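Local coordinates for protein malonyl CoA-ACP transacylase (Xanthomonas oryzae pv. oryzae, PDB 3K89) that probably transfers the malonyl group of malonyl-CoA to holo-acyl carrier protein, giving malonyl-ACP and free CoA, at residues 143-148 / 167-172; 149-154 / 182-187; 216-221 / 248-253; 297-302 / 306-311. All coordinates share one frame; numbering follows the deposited sequence.

Interaction 1 (143-148 / 167-172); sequences AVVLEV and GQIVIG
V145 lays its CG1 methyl against CG2 of I171, 3.6 Å away, and this is the closest touch between helix 142-152 and strand 168-172 here. The helix is the first one of the ferredoxin-like subdomain, whose βαββαβ order brings it onto one face of a mixed sheet. Over these residues helix and strand run nearly in the same direction, 10° apart, with their axes 10.1 Å from each other. I169 and I171 both aim their side chains at the helix, while V170, between them in the strand, looks to the other face. With its CG1 anti to the backbone N (chi1 -176°), V145 reaches down toward the sheet, where it also touches V137 of strand 132-138. I171 carries its CG1 in the tight slot between backbone N and carbonyl carbon, which leaves CG2 as the branch facing the valine; the two side chains meet at a slant. The contact is wholly apolar and largely buried. L146 adds a flank, being braced on P160 as well. I169 extends CD1 between the two helix residues, 4.2 Å from V145 CB and 4.3 Å from L146 CD1.

Interaction 2 (149-154 / 182-187); sequences CAEAAG and LALLAE
L184 points toward the last turn of helix 142-152, and a single methyl, CD1, does the work on its side. Its chain is fully drawn out, CD1 lying anti to CA (chi2 -178°), so this branch arrives end-on at the step between E151 and A152. There it meets three atoms at almost equal range: A152 N at 3.8 Å, A152 CB at 3.9 Å and E151 CB, also at 3.9 Å. The two helix residues receive it differently. A152 turns its only side-chain carbon toward the leucine and forms the buried half of the contact. E151 gives just the root of its side chain; beyond CG the chain is extended and carries the carboxylate to the outer border, where OE1 has a long, weak ion pair with R188. The methyl thus rests on the backbone N of A152 as well as on two CB atoms. R180, on the second helix, also bonds here: NE to the carbonyl oxygen of A152 and, weakly, NH2 to that of A153. G154, the first residue past the helix to leave helical angles, has positive phi. In the ferredoxin-like subdomain these are the two helices lying side by side on one face of the sheet, L185 resting on V137 of strand 132-138 and A152 on V158 of strand 158-165.

Interaction 3 (216-221 / 248-253); sequences EAMAGL and ALVEQL
M218 reaches from helix 208-219 to helix 242-254 with the far half of its side chain. CB leaves the backbone toward the other helix, and neither it nor CG touches residues 248-253; the side chain as a whole also leans on L115 of helix 109-126. Contact begins at SD, which lies 3.7 Å from L249 CD1 and 3.9 Å from L249 CB, so the sulfur is seated alongside the leucine. The chain then bends at chi3 (-61°), and CE swings over to V250, meeting its CG2 at 3.6 Å while staying 4.1 Å from L249 CB. One methionine thereby bridges two consecutive residues of the other helix in the large α/β subdomain. L249 passes the packing on to E97, Y98 and L101 of helix 95-103, the helix that follows the predicted nucleophile S94. M218 O accepts from W223 NE1, and Q252, one turn on from A248, offers its carbonyl oxygen to ND1 of the predicted active-site H203, consistent with the serine–histidine dyad of this family. The M218 contact itself is buried and entirely nonpolar, so it rests on dispersion, with the polarisable sulfur against a leucine and one methyl against another.

Interaction 4 (297-302 / 306-311); sequences RPLATP and AGALDA
The guanidinium of R297 has the CB methyl of A311 over one face, 3.6 Å above the plane and displaced toward the rim, nearest to NH2. The carbonyl oxygen of G307 and the backbone N of A308 approach the same group obliquely. NH1 stands 3.6 Å from G307 O, too loose to count as a bond, though the carbonyl's dipole probably suits the positive charge. The arginine reaches this place slantwise across the helix: CG to NE is extended, and CD passes over A308, 3.9 Å from its CB, so its CD packs on A308 before the charged end comes to A311. NE has a long, weak ion pair with D295, two residues back, and W312 also touches the side chain. L299 comes to A308 from another direction, its CD2 just 3.5 Å from A308 CB, tighter than ordinary van der Waals contact. Both residues also lie against W79 of helix 61-81. Where the helix begins, A306 N donates to P302 O at 2.9 Å, nearly straight with an N-H...O angle of 163°: the first-turn bond of the helix. T301 is the N-cap residue, its side chain capping a backbone N of that turn and its OG1 bonded to D304. P302 follows in the first position of the helix and packs on helix 22-27. The whole is a beta-strand followed by an N-capped helix in the α/β subdomain: an edge strand of the parallel sheet, 295-298, leads through a short turn into helix 302-311, which folds back beside it.

Overall arrangement
Interactions 1 and 2 belong together: both use helix 142-152, their centres are 10 Å apart, and they meet directly where I171 CG2 lies 3.7 Å from C149 SG and where V148 packs on L184 and L185. Together they pack the two helices of the ferredoxin-like subdomain on each other and on its sheet. Interaction 3 lies in the large subdomain, its centre 27 Å from that of interaction 1. Each of these two comes within about 10 Å of the predicted active site: the H203 side chain is about 10 Å from that of I171 and about 9 Å from that of L249, which is equally far from S94. Interaction 4 is remote, about 33 Å centre to centre from interactions 1 and 3.

Interaction 1 (143-148 / 167-172)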
# COMPACT_ATOMS: atom_id res chain seq x y z
N ALA A 143 -17.79 13.09 6.56
CA ALA A 143 -18.00 14.41 7.16
C ALA A 143 -17.96 14.39 8.68
O ALA A 143 -17.38 15.28 9.29
CB ALA A 143 -19.32 15.01 6.67
N VAL A 144 -18.56 13.36 9.28
CA VAL A 144 -18.57 13.20 10.73
C VAL A 144 -17.13 13.04 11.23
O VAL A 144 -16.70 13.74 12.15
CB VAL A 144 -19.42 11.98 11.16
CG1 VAL A 144 -19.32 11.75 12.66
CG2 VAL A 144 -20.89 12.17 10.73
N VAL A 145 -16.39 12.15 10.58
CA VAL A 145 -15.01 11.86 10.97
C VAL A 145 -14.10 13.08 10.78
O VAL A 145 -13.24 13.37 11.62
CB VAL A 145 -14.45 10.64 10.19
CG1 VAL A 145 -13.04 10.28 10.69
CG2 VAL A 145 -15.36 9.44 10.34
N LEU A 146 -14.29 13.80 9.68
CA LEU A 146 -13.45 14.95 9.38
C LEU A 146 -13.69 16.10 10.36
O LEU A 146 -12.74 16.79 10.76
CB LEU A 146 -13.68 15.43 7.95
CG LEU A 146 -12.85 14.79 6.82
CD1 LEU A 146 -12.52 13.32 7.04
CD2 LEU A 146 -13.58 14.96 5.50
N GLU A 147 -14.94 16.28 10.77
CA GLU A 147 -15.23 17.35 11.72
C GLU A 147 -14.73 16.95 13.11
O GLU A 147 -14.18 17.79 13.82
CB GLU A 147 -16.72 17.74 11.71
CG GLU A 147 -17.00 19.20 12.16
CD GLU A 147 -17.20 20.20 11.00
OE1 GLU A 147 -17.78 19.83 9.95
OE2 GLU A 147 -16.79 21.38 11.15
N VAL A 148 -14.86 15.67 13.45
CA VAL A 148 -14.36 15.12 14.73
C VAL A 148 -12.83 15.31 14.85
O VAL A 148 -12.34 15.72 15.89
CB VAL A 148 -14.76 13.63 14.95
CG1 VAL A 148 -13.89 12.96 16.00
CG2 VAL A 148 -16.22 13.51 15.37
N GLY A 167 -17.41 4.39 4.14
CA GLY A 167 -17.52 3.65 5.40
C GLY A 167 -16.24 2.99 5.94
O GLY A 167 -16.30 2.15 6.85
N GLN A 168 -15.09 3.32 5.35
CA GLN A 168 -13.81 3.04 6.00
C GLN A 168 -12.83 4.20 5.83
O GLN A 168 -12.36 4.47 4.72
CB GLN A 168 -13.14 1.73 5.56
CG GLN A 168 -11.87 1.50 6.45
CD GLN A 168 -11.01 0.29 6.10
OE1 GLN A 168 -11.51 -0.82 5.84
NE2 GLN A 168 -9.70 0.49 6.15
N ILE A 169 -12.53 4.86 6.93
CA ILE A 169 -11.48 5.88 6.97
C ILE A 169 -10.54 5.51 8.09
O ILE A 169 -10.97 5.08 9.17
CB ILE A 169 -12.03 7.30 7.24
CG1 ILE A 169 -12.91 7.78 6.10
CG2 ILE A 169 -10.90 8.30 7.44
CD1 ILE A 169 -13.45 9.18 6.36
N VAL A 170 -9.25 5.64 7.82
CA VAL A 170 -8.27 5.48 8.87
C VAL A 170 -7.81 6.88 9.25
O VAL A 170 -7.46 7.69 8.39
CB VAL A 170 -7.09 4.60 8.41
CG1 VAL A 170 -6.00 4.52 9.49
CG2 VAL A 170 -7.58 3.21 8.07
N ILE A 171 -7.83 7.17 10.55
CA ILE A 171 -7.29 8.42 11.07
C ILE A 171 -5.97 8.16 11.76
O ILE A 171 -5.69 7.03 12.14
CB ILE A 171 -8.28 9.13 12.05
CG1 ILE A 171 -8.50 8.30 13.32
CG2 ILE A 171 -9.62 9.41 11.36
CD1 ILE A 171 -9.43 9.00 14.34
N GLY A 172 -5.14 9.19 11.85
CA GLY A 172 -3.83 9.02 12.46
C GLY A 172 -3.24 10.31 12.96
O GLY A 172 -3.71 11.40 12.63

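Interaction 2 (149-154 / 182-187)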
# COMPACT_ATOMS: atom_id res chain seq x y z
N CYS A 149 -12.10 15.02 13.77
CA CYS A 149 -10.65 15.19 13.80
C CYS A 149 -10.26 16.64 14.10
O CYS A 149 -9.36 16.89 14.89
CB CYS A 149 -10.01 14.75 12.48
SG CYS A 149 -9.92 12.98 12.29
N ALA A 150 -10.96 17.58 13.47
CA ALA A 150 -10.67 18.99 13.68
C ALA A 150 -10.95 19.38 15.13
O ALA A 150 -10.17 20.12 15.75
CB ALA A 150 -11.51 19.84 12.72
N GLU A 151 -12.04 18.86 15.67
CA GLU A 151 -12.44 19.17 17.05
C GLU A 151 -11.53 18.57 18.11
O GLU A 151 -11.33 19.17 19.17
CB GLU A 151 -13.87 18.71 17.30
CG GLU A 151 -14.89 19.52 16.52
CD GLU A 151 -16.32 19.12 16.82
OE1 GLU A 151 -16.53 18.15 17.58
OE2 GLU A 151 -17.23 19.79 16.27
N ALA A 152 -10.99 17.39 17.81
CA ALA A 152 -10.11 16.65 18.74
C ALA A 152 -8.65 17.12 18.76
O ALA A 152 -7.94 16.90 19.73
CB ALA A 152 -10.17 15.16 18.43
N ALA A 153 -8.20 17.74 17.67
CA ALA A 153 -6.77 18.02 17.50
C ALA A 153 -6.09 18.81 18.63
O ALA A 153 -5.00 18.43 19.10
CB ALA A 153 -6.50 18.69 16.13
N GLY A 154 -6.72 19.90 19.07
CA GLY A 154 -6.07 20.83 19.99
C GLY A 154 -4.77 21.33 19.40
O GLY A 154 -4.74 21.84 18.27
N LEU A 182 -11.41 9.36 19.00
CA LEU A 182 -12.17 8.15 19.29
C LEU A 182 -13.24 8.40 20.36
O LEU A 182 -14.36 7.93 20.21
CB LEU A 182 -11.24 7.00 19.69
CG LEU A 182 -10.32 6.45 18.59
CD1 LEU A 182 -9.40 5.35 19.15
CD2 LEU A 182 -11.10 5.94 17.39
N ALA A 183 -12.88 9.15 21.40
CA ALA A 183 -13.83 9.57 22.45
C ALA A 183 -15.00 10.38 21.87
O ALA A 183 -16.16 10.12 22.20
CB ALA A 183 -13.12 10.36 23.54
N LEU A 184 -14.69 11.35 21.01
CA LEU A 184 -15.72 12.20 20.40
C LEU A 184 -16.64 11.41 19.47
O LEU A 184 -17.86 11.65 19.44
CB LEU A 184 -15.10 13.40 19.68
CG LEU A 184 -14.34 14.44 20.51
CD1 LEU A 184 -13.85 15.58 19.63
CD2 LEU A 184 -15.19 14.98 21.66
N LEU A 185 -16.06 10.46 18.74
CA LEU A 185 -16.85 9.56 17.90
C LEU A 185 -17.80 8.72 18.75
O LEU A 185 -18.97 8.54 18.38
CB LEU A 185 -15.94 8.66 17.05
CG LEU A 185 -15.33 9.32 15.81
CD1 LEU A 185 -14.13 8.52 15.33
CD2 LEU A 185 -16.35 9.48 14.68
N ALA A 186 -17.30 8.23 19.88
CA ALA A 186 -18.09 7.43 20.81
C ALA A 186 -19.25 8.21 21.42
O ALA A 186 -20.34 7.65 21.60
CB ALA A 186 -17.19 6.86 21.91
N GLU A 187 -19.03 9.49 21.73
CA GLU A 187 -20.10 10.32 22.31
C GLU A 187 -21.08 10.78 21.23
O GLU A 187 -22.17 11.29 21.54
CB GLU A 187 -19.53 11.52 23.08
CG GLU A 187 -20.26 11.81 24.42
CD GLU A 187 -19.63 11.09 25.64
OE1 GLU A 187 -18.39 10.88 25.65
OE2 GLU A 187 -20.36 10.75 26.60

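Interaction 3 (216-221 / 248-253)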
# COMPACT_ATOMS: atom_id res chain seq x y z
N GLU A 216 15.25 13.04 -0.63
CA GLU A 216 16.70 12.98 -0.85
C GLU A 216 17.18 11.57 -1.21
O GLU A 216 18.06 11.41 -2.06
CB GLU A 216 17.45 13.53 0.36
CG GLU A 216 17.13 15.01 0.64
CD GLU A 216 17.84 15.56 1.86
OE1 GLU A 216 17.54 16.71 2.25
OE2 GLU A 216 18.70 14.85 2.44
N ALA A 217 16.62 10.56 -0.56
CA ALA A 217 16.97 9.16 -0.84
C ALA A 217 16.59 8.81 -2.28
O ALA A 217 17.36 8.17 -2.98
CB ALA A 217 16.28 8.21 0.14
N MET A 218 15.44 9.28 -2.73
CA MET A 218 14.97 8.96 -4.07
C MET A 218 15.86 9.57 -5.14
O MET A 218 16.05 9.00 -6.22
CB MET A 218 13.54 9.43 -4.29
CG MET A 218 12.53 8.57 -3.50
SD MET A 218 10.82 8.91 -3.93
CE MET A 218 10.73 10.59 -3.47
N ALA A 219 16.38 10.77 -4.86
CA ALA A 219 17.07 11.52 -5.91
C ALA A 219 18.44 10.94 -6.27
O ALA A 219 19.02 11.31 -7.30
CB ALA A 219 17.15 13.00 -5.55
N GLY A 220 18.95 10.03 -5.43
CA GLY A 220 20.21 9.32 -5.70
C GLY A 220 20.05 8.08 -6.57
O GLY A 220 21.04 7.47 -6.99
N LEU A 221 18.80 7.71 -6.84
CA LEU A 221 18.50 6.52 -7.65
C LEU A 221 18.22 6.84 -9.12
O LEU A 221 17.91 7.97 -9.48
CB LEU A 221 17.30 5.78 -7.06
CG LEU A 221 17.36 5.42 -5.57
CD1 LEU A 221 16.00 4.87 -5.10
CD2 LEU A 221 18.49 4.45 -5.19
N ALA A 248 5.13 13.38 -6.10
CA ALA A 248 3.90 12.75 -5.64
C ALA A 248 4.17 11.71 -4.57
O ALA A 248 3.30 11.50 -3.72
CB ALA A 248 3.13 12.13 -6.82
N LEU A 249 5.34 11.06 -4.60
CA LEU A 249 5.75 10.14 -3.54
C LEU A 249 6.14 10.86 -2.25
O LEU A 249 5.87 10.37 -1.14
CB LEU A 249 6.90 9.24 -3.98
CG LEU A 249 6.54 8.24 -5.08
CD1 LEU A 249 7.81 7.67 -5.67
CD2 LEU A 249 5.64 7.09 -4.54
N VAL A 250 6.78 12.02 -2.39
CA VAL A 250 7.11 12.83 -1.21
C VAL A 250 5.79 13.28 -0.53
O VAL A 250 5.59 13.07 0.68
CB VAL A 250 7.98 14.04 -1.58
CG1 VAL A 250 8.07 15.04 -0.39
CG2 VAL A 250 9.38 13.57 -1.97
N GLU A 251 4.90 13.88 -1.32
CA GLU A 251 3.61 14.33 -0.82
C GLU A 251 2.78 13.18 -0.27
O GLU A 251 2.08 13.35 0.72
CB GLU A 251 2.83 15.04 -1.91
CG GLU A 251 3.48 16.34 -2.33
CD GLU A 251 2.80 16.92 -3.57
OE1 GLU A 251 1.85 16.31 -4.10
OE2 GLU A 251 3.24 17.99 -4.01
N GLN A 252 2.86 12.00 -0.92
CA GLN A 252 2.14 10.82 -0.44
C GLN A 252 2.36 10.58 1.05
O GLN A 252 1.43 10.19 1.75
CB GLN A 252 2.60 9.56 -1.21
CG GLN A 252 1.67 8.37 -1.02
CD GLN A 252 2.40 7.05 -0.93
OE1 GLN A 252 3.33 6.91 -0.13
NE2 GLN A 252 1.97 6.07 -1.73
N LEU A 253 3.59 10.80 1.53
CA LEU A 253 3.94 10.33 2.87
C LEU A 253 3.20 11.06 3.99
O LEU A 253 2.92 10.47 5.05
CB LEU A 253 5.45 10.45 3.09
CG LEU A 253 6.01 9.51 4.15
CD1 LEU A 253 6.02 8.07 3.66
CD2 LEU A 253 7.39 9.92 4.60

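Interaction 4 (297-302 / 306-311)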
# COMPACT_ATOMS: atom_id res chain seq x y z
N ARG A 297 -10.12 -9.54 -7.86
CA ARG A 297 -9.64 -10.87 -7.49
C ARG A 297 -8.25 -10.86 -6.85
O ARG A 297 -7.32 -10.34 -7.46
CB ARG A 297 -9.59 -11.77 -8.73
CG ARG A 297 -10.92 -12.11 -9.33
CD ARG A 297 -10.69 -13.06 -10.48
NE ARG A 297 -11.96 -13.54 -11.04
CZ ARG A 297 -12.43 -14.78 -10.92
NH1 ARG A 297 -11.76 -15.71 -10.22
NH2 ARG A 297 -13.59 -15.08 -11.48
N PRO A 298 -8.10 -11.48 -5.67
CA PRO A 298 -6.75 -11.66 -5.10
C PRO A 298 -5.94 -12.71 -5.87
O PRO A 298 -6.52 -13.63 -6.47
CB PRO A 298 -7.05 -12.22 -3.70
CG PRO A 298 -8.36 -12.89 -3.85
CD PRO A 298 -9.14 -12.02 -4.78
N LEU A 299 -4.62 -12.58 -5.83
CA LEU A 299 -3.71 -13.54 -6.45
C LEU A 299 -2.77 -14.21 -5.43
O LEU A 299 -1.85 -14.93 -5.82
CB LEU A 299 -2.86 -12.83 -7.53
CG LEU A 299 -3.54 -12.03 -8.64
CD1 LEU A 299 -2.49 -11.37 -9.55
CD2 LEU A 299 -4.48 -12.93 -9.45
N ALA A 300 -3.05 -14.02 -4.14
CA ALA A 300 -2.12 -14.42 -3.06
C ALA A 300 -1.88 -15.92 -2.86
O ALA A 300 -0.93 -16.30 -2.19
CB ALA A 300 -2.58 -13.79 -1.72
N THR A 301 -2.75 -16.76 -3.42
CA THR A 301 -2.76 -18.19 -3.10
C THR A 301 -2.93 -18.99 -4.38
O THR A 301 -3.47 -18.47 -5.36
CB THR A 301 -3.96 -18.54 -2.19
OG1 THR A 301 -5.16 -18.29 -2.92
CG2 THR A 301 -3.98 -17.71 -0.91
N PRO A 302 -2.52 -20.28 -4.37
CA PRO A 302 -2.64 -21.09 -5.59
C PRO A 302 -4.05 -21.09 -6.20
O PRO A 302 -4.19 -20.90 -7.42
CB PRO A 302 -2.24 -22.48 -5.11
CG PRO A 302 -1.22 -22.20 -4.05
CD PRO A 302 -1.77 -20.99 -3.32
N ALA A 306 -4.86 -19.28 -9.75
CA ALA A 306 -5.32 -20.11 -10.87
C ALA A 306 -6.68 -19.68 -11.37
O ALA A 306 -6.94 -19.68 -12.58
CB ALA A 306 -5.36 -21.59 -10.47
N GLY A 307 -7.55 -19.28 -10.44
CA GLY A 307 -8.90 -18.82 -10.77
C GLY A 307 -8.90 -17.57 -11.63
O GLY A 307 -9.67 -17.47 -12.59
N ALA A 308 -8.05 -16.61 -11.28
CA ALA A 308 -7.91 -15.37 -12.03
C ALA A 308 -7.26 -15.65 -13.37
O ALA A 308 -7.72 -15.16 -14.40
CB ALA A 308 -7.05 -14.38 -11.24
N LEU A 309 -6.19 -16.44 -13.36
CA LEU A 309 -5.47 -16.77 -14.59
C LEU A 309 -6.40 -17.42 -15.60
O LEU A 309 -6.27 -17.19 -16.81
CB LEU A 309 -4.25 -17.67 -14.31
CG LEU A 309 -3.18 -17.78 -15.40
CD1 LEU A 309 -2.54 -16.42 -15.68
CD2 LEU A 309 -2.11 -18.82 -15.02
N ASP A 310 -7.36 -18.21 -15.11
CA ASP A 310 -8.33 -18.90 -15.97
C ASP A 310 -9.45 -17.98 -16.45
O ASP A 310 -9.76 -17.97 -17.65
CB ASP A 310 -8.93 -20.11 -15.28
CG ASP A 310 -9.79 -20.94 -16.21
OD1 ASP A 310 -11.03 -20.79 -16.16
OD2 ASP A 310 -9.23 -21.73 -17.00
N ALA A 311 -10.04 -17.22 -15.53
CA ALA A 311 -11.18 -16.34 -15.84
C ALA A 311 -10.83 -15.20 -16.80
O ALA A 311 -11.70 -14.68 -17.51
CB ALA A 311 -11.81 -15.80 -14.56